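Type III Pentaketide Synthase (Neurospora crassa, PDB 3EUO) probably makes pentaketide products as a type III polyketide synthase, an acyltransferase of the chalcone and stilbene synthase family. Local coordinates at residues N155-H160 / V208-G213; Y321-N326 / F336-R341. One frame throughout, in Å; residues are numbered along the deposited sequence.

Both contacts belong to a chalcone synthase-type thiolase fold, with centres 24 Å apart, and they follow one another along the chain, contact 1 closing before contact 2 opens. In contact 1, helix 145-162 packs beside the end of strand 204-211, within the N-terminal half of the protein. Contact 2 joins two successive helices, 318-327 and 334-342, of the C-terminal half. The strand and the second helix nevertheless meet: V208 CG1 lies 3.8 Å from F336 CG, and helix 334-342 also packs against the neighbouring strand 4-11 of the same mixed sheet. Strands that the N-terminal half gives to this sheet are thereby packed directly against a helix from the C-terminal half.

Contact 1: N155-H160 / V208-G213; sequences NLCLGH and VILSNG
N212 and C157 meet where helix 145-162 packs against the end of strand 204-211, a helix-on-sheet layer of the thiolase fold. The asparagine side chain can be followed from CB to the tip of its amide. CB rests 3.9 Å from C157 CB; cysteine is small enough for the end of the strand to come this near the helix. With CG between the backbone N and the carbonyl carbon (chi1 74°), the amide is held beside the helix, its nitrogen the end nearer C157 O. There ND2 gives a weak hydrogen bond to C157 O (3.4 Å, N-H...O 146°) and passes 4.0 Å from H160 CB. Other partners lie outside: OD1 accepts from the backbone N of A167, its strongest partner, and of I214, while ND2 also donates to K165 O. Asparagine suits this place because one amide both donates and accepts, tying the turn after the strand to the segment following the helix. In that ST turn S211 OG accepts from G213 N and also bonds E216; G213, with phi 75°, has a backbone shape glycine adopts easily. On the strand, L210 CD2 makes apolar contact with C157 SG at 4.0 Å. The same sulfur stands 3.6 Å from L210 O.

Contact 2: Y321-N326 / F336-R341; sequences YDRYIN and FSVLNR
D322 and R341 carry the charged part of this contact, a side-on salt bridge in which two guanidinium nitrogens take one carboxylate oxygen each. R341 NE reaches D322 OD2 at 2.7 Å, and R341 NH2 reaches D322 OD1 at 3.1 Å. Both oxygens lie close to the guanidinium plane, but the two flat groups are turned 60° apart, and both nitrogens approach the carboxylate from above its plane. D322 OD2 is shared: R323 NH1 binds it at 2.8 Å, and the aspartate draws two arginines into one network. Beyond it, R341 NH1 forms salt bridges with E344 and D346. With an alanine in place of R341, D322 would probably keep R323 but lose its partner from the other helix, while E344 and D346 would each be left without this positive mate.

The helices 318-327 and 334-342 are successive in the C-terminal half of the thiolase fold, and these segments run at 122° to each other, their axes 9.5 Å apart. The length of the arginine side chain lets R323 span this separation. With its chain bent at chi2 (63°), R323 NE makes weak hydrogen bonds to S337 OG (2.8 Å) and S337 O. The small serine also bonds through OG to Y12 OH. A water accepts from R323 NH2 and N340 ND2 and donates to S337 O.

Van der Waals packing uses the aliphatic parts of the arginines. R341 CB lies over one face of the R323 guanidinium, offset toward its rim and 3.5 Å from R323 NE. V338, a compact branched residue, places CG2 3.9 Å from R323 CG, the two side chains lying alongside and pointing opposite ways.

Contact 1: N155-H160 / V208-G213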
ATOM      1  N   ASN A 155      -8.480  -9.791   8.638  1.00 12.33           N
ATOM      2  CA  ASN A 155      -9.121 -10.394   7.468  1.00 12.56           C
ATOM      3  C   ASN A 155      -8.232 -11.470   6.830  1.00 12.70           C
ATOM      4  O   ASN A 155      -8.711 -12.536   6.448  1.00 12.70           O
ATOM      5  CB  ASN A 155      -9.470  -9.321   6.430  1.00 12.63           C
ATOM      6  CG  ASN A 155     -10.573  -8.378   6.898  1.00 13.99           C
ATOM      7  OD1 ASN A 155     -11.409  -8.739   7.727  1.00 15.08           O
ATOM      8  ND2 ASN A 155     -10.599  -7.171   6.330  1.00 14.32           N
ATOM      9  N   LEU A 156      -6.933 -11.186   6.750  1.00 12.35           N
ATOM     10  CA  LEU A 156      -5.972 -12.126   6.177  1.00 12.67           C
ATOM     11  C   LEU A 156      -5.828 -13.380   7.048  1.00 12.73           C
ATOM     12  O   LEU A 156      -5.791 -14.503   6.530  1.00 13.15           O
ATOM     13  CB  LEU A 156      -4.617 -11.438   5.949  1.00 12.80           C
ATOM     14  CG  LEU A 156      -4.595 -10.293   4.924  1.00 12.65           C
ATOM     15  CD1 LEU A 156      -3.239  -9.618   4.961  1.00 12.49           C
ATOM     16  CD2 LEU A 156      -4.899 -10.794   3.508  1.00 13.33           C
ATOM     17  N   CYS A 157      -5.764 -13.189   8.364  1.00 12.70           N
ATOM     18  CA  CYS A 157      -5.774 -14.320   9.302  1.00 12.92           C
ATOM     19  C   CYS A 157      -6.980 -15.219   9.045  1.00 12.74           C
ATOM     20  O   CYS A 157      -6.850 -16.441   8.963  1.00 13.00           O
ATOM     21  CB  CYS A 157      -5.816 -13.836  10.754  1.00 12.73           C
ATOM     22  SG  CYS A 157      -4.225 -13.384  11.451  1.00 14.49           S
ATOM     23  N   LEU A 158      -8.152 -14.610   8.919  1.00 12.88           N
ATOM     24  CA  LEU A 158      -9.386 -15.385   8.712  1.00 12.85           C
ATOM     25  C   LEU A 158      -9.417 -16.098   7.351  1.00 13.36           C
ATOM     26  O   LEU A 158     -10.068 -17.145   7.195  1.00 13.39           O
ATOM     27  CB  LEU A 158     -10.629 -14.514   8.943  1.00 13.17           C
ATOM     28  CG  LEU A 158     -10.856 -14.053  10.392  1.00 12.94           C
ATOM     29  CD1 LEU A 158     -12.012 -13.081  10.485  1.00 14.20           C
ATOM     30  CD2 LEU A 158     -11.096 -15.244  11.325  1.00 15.52           C
ATOM     31  N   GLY A 159      -8.703 -15.549   6.371  1.00 13.76           N
ATOM     32  CA  GLY A 159      -8.541 -16.217   5.075  1.00 14.55           C
ATOM     33  C   GLY A 159      -7.823 -17.549   5.233  1.00 15.19           C
ATOM     34  O   GLY A 159      -8.198 -18.553   4.619  1.00 15.89           O
ATOM     35  N   HIS A 160      -6.798 -17.563   6.079  1.00 15.60           N
ATOM     36  CA  HIS A 160      -6.087 -18.800   6.381  1.00 15.80           C
ATOM     37  C   HIS A 160      -6.932 -19.732   7.237  1.00 16.27           C
ATOM     38  O   HIS A 160      -6.919 -20.947   7.027  1.00 16.96           O
ATOM     39  CB  HIS A 160      -4.728 -18.510   7.002  1.00 15.53           C
ATOM     40  CG  HIS A 160      -3.635 -18.401   5.986  1.00 15.81           C
ATOM     41  ND1 HIS A 160      -2.361 -18.877   6.199  1.00 17.71           N
ATOM     42  CD2 HIS A 160      -3.646 -17.904   4.726  1.00 15.11           C
ATOM     43  CE1 HIS A 160      -1.627 -18.660   5.120  1.00 15.23           C
ATOM     44  NE2 HIS A 160      -2.385 -18.071   4.213  1.00 17.36           N
ATOM     45  N   VAL A 208       3.019  -5.540  16.001  1.00 13.56           N
ATOM     46  CA  VAL A 208       2.341  -6.600  16.734  1.00 13.35           C
ATOM     47  C   VAL A 208       2.358  -7.880  15.906  1.00 13.61           C
ATOM     48  O   VAL A 208       2.502  -7.845  14.681  1.00 13.08           O
ATOM     49  CB  VAL A 208       0.876  -6.248  17.145  1.00 13.54           C
ATOM     50  CG1 VAL A 208       0.835  -4.963  17.988  1.00 13.00           C
ATOM     51  CG2 VAL A 208      -0.042  -6.133  15.925  1.00 13.36           C
ATOM     52  N   ILE A 209       2.235  -9.012  16.592  1.00 13.59           N
ATOM     53  CA  ILE A 209       1.966 -10.273  15.928  1.00 13.85           C
ATOM     54  C   ILE A 209       0.492 -10.582  16.115  1.00 13.88           C
ATOM     55  O   ILE A 209       0.007 -10.612  17.250  1.00 14.14           O
ATOM     56  CB  ILE A 209       2.794 -11.434  16.519  1.00 13.92           C
ATOM     57  CG1 ILE A 209       4.300 -11.125  16.419  1.00 14.37           C
ATOM     58  CG2 ILE A 209       2.397 -12.744  15.838  1.00 14.38           C
ATOM     59  CD1 ILE A 209       4.809 -10.905  14.976  1.00 14.30           C
ATOM     60  N   LEU A 210      -0.223 -10.754  15.004  1.00 14.07           N
ATOM     61  CA  LEU A 210      -1.610 -11.223  15.055  1.00 14.59           C
ATOM     62  C   LEU A 210      -1.656 -12.669  14.598  1.00 15.03           C
ATOM     63  O   LEU A 210      -1.233 -12.989  13.480  1.00 15.56           O
ATOM     64  CB  LEU A 210      -2.538 -10.373  14.183  1.00 14.37           C
ATOM     65  CG  LEU A 210      -4.046 -10.612  14.378  1.00 14.61           C
ATOM     66  CD1 LEU A 210      -4.521 -10.143  15.767  1.00 14.60           C
ATOM     67  CD2 LEU A 210      -4.853  -9.921  13.285  1.00 14.52           C
ATOM     68  N   SER A 211      -2.166 -13.534  15.471  1.00 15.40           N
ATOM     69  CA  SER A 211      -2.295 -14.959  15.180  1.00 15.94           C
ATOM     70  C   SER A 211      -3.756 -15.347  15.013  1.00 16.11           C
ATOM     71  O   SER A 211      -4.630 -14.764  15.662  1.00 16.24           O
ATOM     72  CB  SER A 211      -1.685 -15.778  16.326  1.00 16.27           C
ATOM     73  OG  SER A 211      -1.891 -17.169  16.114  1.00 18.11           O
ATOM     74  N   ASN A 212      -4.019 -16.350  14.171  1.00 15.81           N
ATOM     75  CA  ASN A 212      -5.367 -16.916  14.052  1.00 16.22           C
ATOM     76  C   ASN A 212      -5.587 -18.157  14.929  1.00 16.57           C
ATOM     77  O   ASN A 212      -6.601 -18.845  14.797  1.00 16.28           O
ATOM     78  CB  ASN A 212      -5.716 -17.226  12.589  1.00 15.82           C
ATOM     79  CG  ASN A 212      -4.999 -18.457  12.059  1.00 16.21           C
ATOM     80  OD1 ASN A 212      -4.081 -18.982  12.697  1.00 15.29           O
ATOM     81  ND2 ASN A 212      -5.417 -18.927  10.878  1.00 16.19           N
ATOM     82  N   GLY A 213      -4.618 -18.453  15.792  1.00 17.14           N
ATOM     83  CA  GLY A 213      -4.776 -19.523  16.786  1.00 18.63           C
ATOM     84  C   GLY A 213      -4.672 -20.955  16.265  1.00 19.81           C
ATOM     85  O   GLY A 213      -4.566 -21.902  17.059  1.00 19.34           O
TER

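Contact 2: Y321-N326 / F336-R341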
ATOM      1  N   TYR A 321      -2.222   9.486  26.591  1.00 14.87           N
ATOM      2  CA  TYR A 321      -1.550  10.633  27.201  1.00 15.85           C
ATOM      3  C   TYR A 321      -0.054  10.417  27.390  1.00 15.90           C
ATOM      4  O   TYR A 321       0.739  11.317  27.107  1.00 15.84           O
ATOM      5  CB  TYR A 321      -2.214  11.008  28.530  1.00 16.49           C
ATOM      6  CG  TYR A 321      -3.372  11.954  28.336  1.00 17.21           C
ATOM      7  CD1 TYR A 321      -4.687  11.499  28.389  1.00 17.91           C
ATOM      8  CD2 TYR A 321      -3.151  13.308  28.076  1.00 17.79           C
ATOM      9  CE1 TYR A 321      -5.757  12.372  28.201  1.00 18.92           C
ATOM     10  CE2 TYR A 321      -4.210  14.189  27.888  1.00 19.31           C
ATOM     11  CZ  TYR A 321      -5.511  13.714  27.950  1.00 19.30           C
ATOM     12  OH  TYR A 321      -6.562  14.584  27.761  1.00 19.87           O
ATOM     13  N   ASP A 322       0.322   9.237  27.876  1.00 15.94           N
ATOM     14  CA  ASP A 322       1.718   8.908  28.127  1.00 16.20           C
ATOM     15  C   ASP A 322       2.553   8.995  26.852  1.00 16.19           C
ATOM     16  O   ASP A 322       3.636   9.583  26.852  1.00 16.32           O
ATOM     17  CB  ASP A 322       1.836   7.505  28.732  1.00 16.54           C
ATOM     18  CG  ASP A 322       3.266   7.132  29.050  1.00 17.30           C
ATOM     19  OD1 ASP A 322       3.715   7.434  30.174  1.00 19.15           O
ATOM     20  OD2 ASP A 322       3.940   6.532  28.182  1.00 17.87           O
ATOM     21  N   ARG A 323       2.044   8.396  25.779  1.00 16.15           N
ATOM     22  CA  ARG A 323       2.704   8.447  24.468  1.00 16.22           C
ATOM     23  C   ARG A 323       2.791   9.872  23.925  1.00 15.57           C
ATOM     24  O   ARG A 323       3.853  10.330  23.507  1.00 15.65           O
ATOM     25  CB  ARG A 323       1.962   7.553  23.472  1.00 16.92           C
ATOM     26  CG  ARG A 323       2.627   6.213  23.236  1.00 19.03           C
ATOM     27  CD  ARG A 323       2.685   5.360  24.490  1.00 23.70           C
ATOM     28  NE  ARG A 323       3.820   4.451  24.387  1.00 29.94           N
ATOM     29  CZ  ARG A 323       4.989   4.625  24.991  1.00 30.19           C
ATOM     30  NH1 ARG A 323       5.194   5.663  25.793  1.00 31.78           N
ATOM     31  NH2 ARG A 323       5.950   3.740  24.804  1.00 32.77           N
ATOM     32  N   TYR A 324       1.668  10.573  23.967  1.00 15.23           N
ATOM     33  CA  TYR A 324       1.565  11.904  23.404  1.00 15.05           C
ATOM     34  C   TYR A 324       2.516  12.892  24.084  1.00 14.84           C
ATOM     35  O   TYR A 324       3.268  13.610  23.416  1.00 14.33           O
ATOM     36  CB  TYR A 324       0.123  12.387  23.521  1.00 15.24           C
ATOM     37  CG  TYR A 324      -0.114  13.770  22.965  1.00 15.78           C
ATOM     38  CD1 TYR A 324      -0.121  14.003  21.588  1.00 16.46           C
ATOM     39  CD2 TYR A 324      -0.338  14.839  23.817  1.00 15.76           C
ATOM     40  CE1 TYR A 324      -0.348  15.289  21.082  1.00 17.08           C
ATOM     41  CE2 TYR A 324      -0.557  16.126  23.324  1.00 16.51           C
ATOM     42  CZ  TYR A 324      -0.560  16.340  21.967  1.00 16.19           C
ATOM     43  OH  TYR A 324      -0.782  17.607  21.498  1.00 17.05           O
ATOM     44  N   ILE A 325       2.490  12.911  25.415  1.00 14.14           N
ATOM     45  CA  ILE A 325       3.308  13.856  26.167  1.00 14.41           C
ATOM     46  C   ILE A 325       4.799  13.582  26.000  1.00 14.20           C
ATOM     47  O   ILE A 325       5.583  14.513  25.807  1.00 14.43           O
ATOM     48  CB  ILE A 325       2.920  13.884  27.671  1.00 14.14           C
ATOM     49  CG1 ILE A 325       1.497  14.430  27.830  1.00 15.02           C
ATOM     50  CG2 ILE A 325       3.909  14.747  28.469  1.00 14.53           C
ATOM     51  CD1 ILE A 325       0.922  14.303  29.245  1.00 14.92           C
ATOM     52  N   ASN A 326       5.187  12.310  26.063  1.00 14.16           N
ATOM     53  CA  ASN A 326       6.586  11.944  26.100  1.00 14.51           C
ATOM     54  C   ASN A 326       7.236  11.636  24.753  1.00 14.30           C
ATOM     55  O   ASN A 326       8.466  11.584  24.664  1.00 14.17           O
ATOM     56  CB  ASN A 326       6.775  10.782  27.077  1.00 15.14           C
ATOM     57  CG  ASN A 326       6.354  11.152  28.482  1.00 16.81           C
ATOM     58  OD1 ASN A 326       5.335  10.681  28.983  1.00 20.66           O
ATOM     59  ND2 ASN A 326       7.115  12.045  29.112  1.00 15.96           N
ATOM     60  N   PHE A 336       0.165   1.202  18.198  1.00 13.17           N
ATOM     61  CA  PHE A 336       0.730  -0.018  18.793  1.00 13.21           C
ATOM     62  C   PHE A 336       1.598   0.329  20.001  1.00 13.44           C
ATOM     63  O   PHE A 336       1.702  -0.458  20.948  1.00 13.51           O
ATOM     64  CB  PHE A 336       1.521  -0.863  17.777  1.00 13.62           C
ATOM     65  CG  PHE A 336       0.694  -1.398  16.616  1.00 12.84           C
ATOM     66  CD1 PHE A 336      -0.685  -1.541  16.707  1.00 14.68           C
ATOM     67  CD2 PHE A 336       1.332  -1.802  15.438  1.00 13.79           C
ATOM     68  CE1 PHE A 336      -1.434  -2.037  15.630  1.00 14.32           C
ATOM     69  CE2 PHE A 336       0.602  -2.304  14.365  1.00 14.27           C
ATOM     70  CZ  PHE A 336      -0.783  -2.425  14.457  1.00 14.68           C
ATOM     71  N   SER A 337       2.210   1.512  19.962  1.00 13.58           N
ATOM     72  CA  SER A 337       2.972   2.036  21.087  1.00 13.86           C
ATOM     73  C   SER A 337       2.062   2.253  22.298  1.00 13.87           C
ATOM     74  O   SER A 337       2.423   1.885  23.420  1.00 13.36           O
ATOM     75  CB  SER A 337       3.679   3.337  20.697  1.00 14.51           C
ATOM     76  OG  SER A 337       4.516   3.789  21.739  1.00 16.15           O
ATOM     77  N   VAL A 338       0.886   2.833  22.053  1.00 13.97           N
ATOM     78  CA  VAL A 338      -0.168   2.960  23.071  1.00 14.11           C
ATOM     79  C   VAL A 338      -0.607   1.591  23.640  1.00 14.63           C
ATOM     80  O   VAL A 338      -0.639   1.404  24.862  1.00 14.93           O
ATOM     81  CB  VAL A 338      -1.376   3.768  22.530  1.00 14.02           C
ATOM     82  CG1 VAL A 338      -2.544   3.755  23.519  1.00 13.74           C
ATOM     83  CG2 VAL A 338      -0.953   5.211  22.206  1.00 14.39           C
ATOM     84  N   LEU A 339      -0.913   0.634  22.764  1.00 14.89           N
ATOM     85  CA  LEU A 339      -1.313  -0.706  23.214  1.00 14.97           C
ATOM     86  C   LEU A 339      -0.224  -1.450  24.000  1.00 15.18           C
ATOM     87  O   LEU A 339      -0.529  -2.189  24.958  1.00 15.10           O
ATOM     88  CB  LEU A 339      -1.806  -1.556  22.042  1.00 14.99           C
ATOM     89  CG  LEU A 339      -3.154  -1.145  21.456  1.00 15.88           C
ATOM     90  CD1 LEU A 339      -3.344  -1.863  20.140  1.00 16.22           C
ATOM     91  CD2 LEU A 339      -4.299  -1.468  22.419  1.00 16.97           C
ATOM     92  N   ASN A 340       1.034  -1.248  23.605  1.00 14.84           N
ATOM     93  CA  ASN A 340       2.166  -1.813  24.327  1.00 15.48           C
ATOM     94  C   ASN A 340       2.285  -1.185  25.718  1.00 15.50           C
ATOM     95  O   ASN A 340       2.449  -1.880  26.723  1.00 15.39           O
ATOM     96  CB  ASN A 340       3.460  -1.601  23.532  1.00 15.40           C
ATOM     97  CG  ASN A 340       4.647  -2.341  24.129  1.00 16.98           C
ATOM     98  OD1 ASN A 340       4.543  -3.512  24.501  1.00 18.35           O
ATOM     99  ND2 ASN A 340       5.781  -1.661  24.217  1.00 17.04           N
ATOM    100  N   ARG A 341       2.185   0.138  25.771  1.00 15.63           N
ATOM    101  CA  ARG A 341       2.328   0.858  27.037  1.00 15.98           C
ATOM    102  C   ARG A 341       1.166   0.569  27.991  1.00 16.25           C
ATOM    103  O   ARG A 341       1.367   0.486  29.204  1.00 16.17           O
ATOM    104  CB  ARG A 341       2.463   2.362  26.780  1.00 16.23           C
ATOM    105  CG  ARG A 341       2.654   3.229  28.025  1.00 16.83           C
ATOM    106  CD  ARG A 341       4.078   3.175  28.566  1.00 18.13           C
ATOM    107  NE  ARG A 341       4.285   4.205  29.583  1.00 19.25           N
ATOM    108  CZ  ARG A 341       4.693   3.979  30.829  1.00 20.44           C
ATOM    109  NH1 ARG A 341       4.976   2.751  31.235  1.00 21.16           N
ATOM    110  NH2 ARG A 341       4.838   4.996  31.666  1.00 21.12           N
TER
HETATM  111  O   HOH W   1       5.295   1.221  23.928  1.00 27.21           O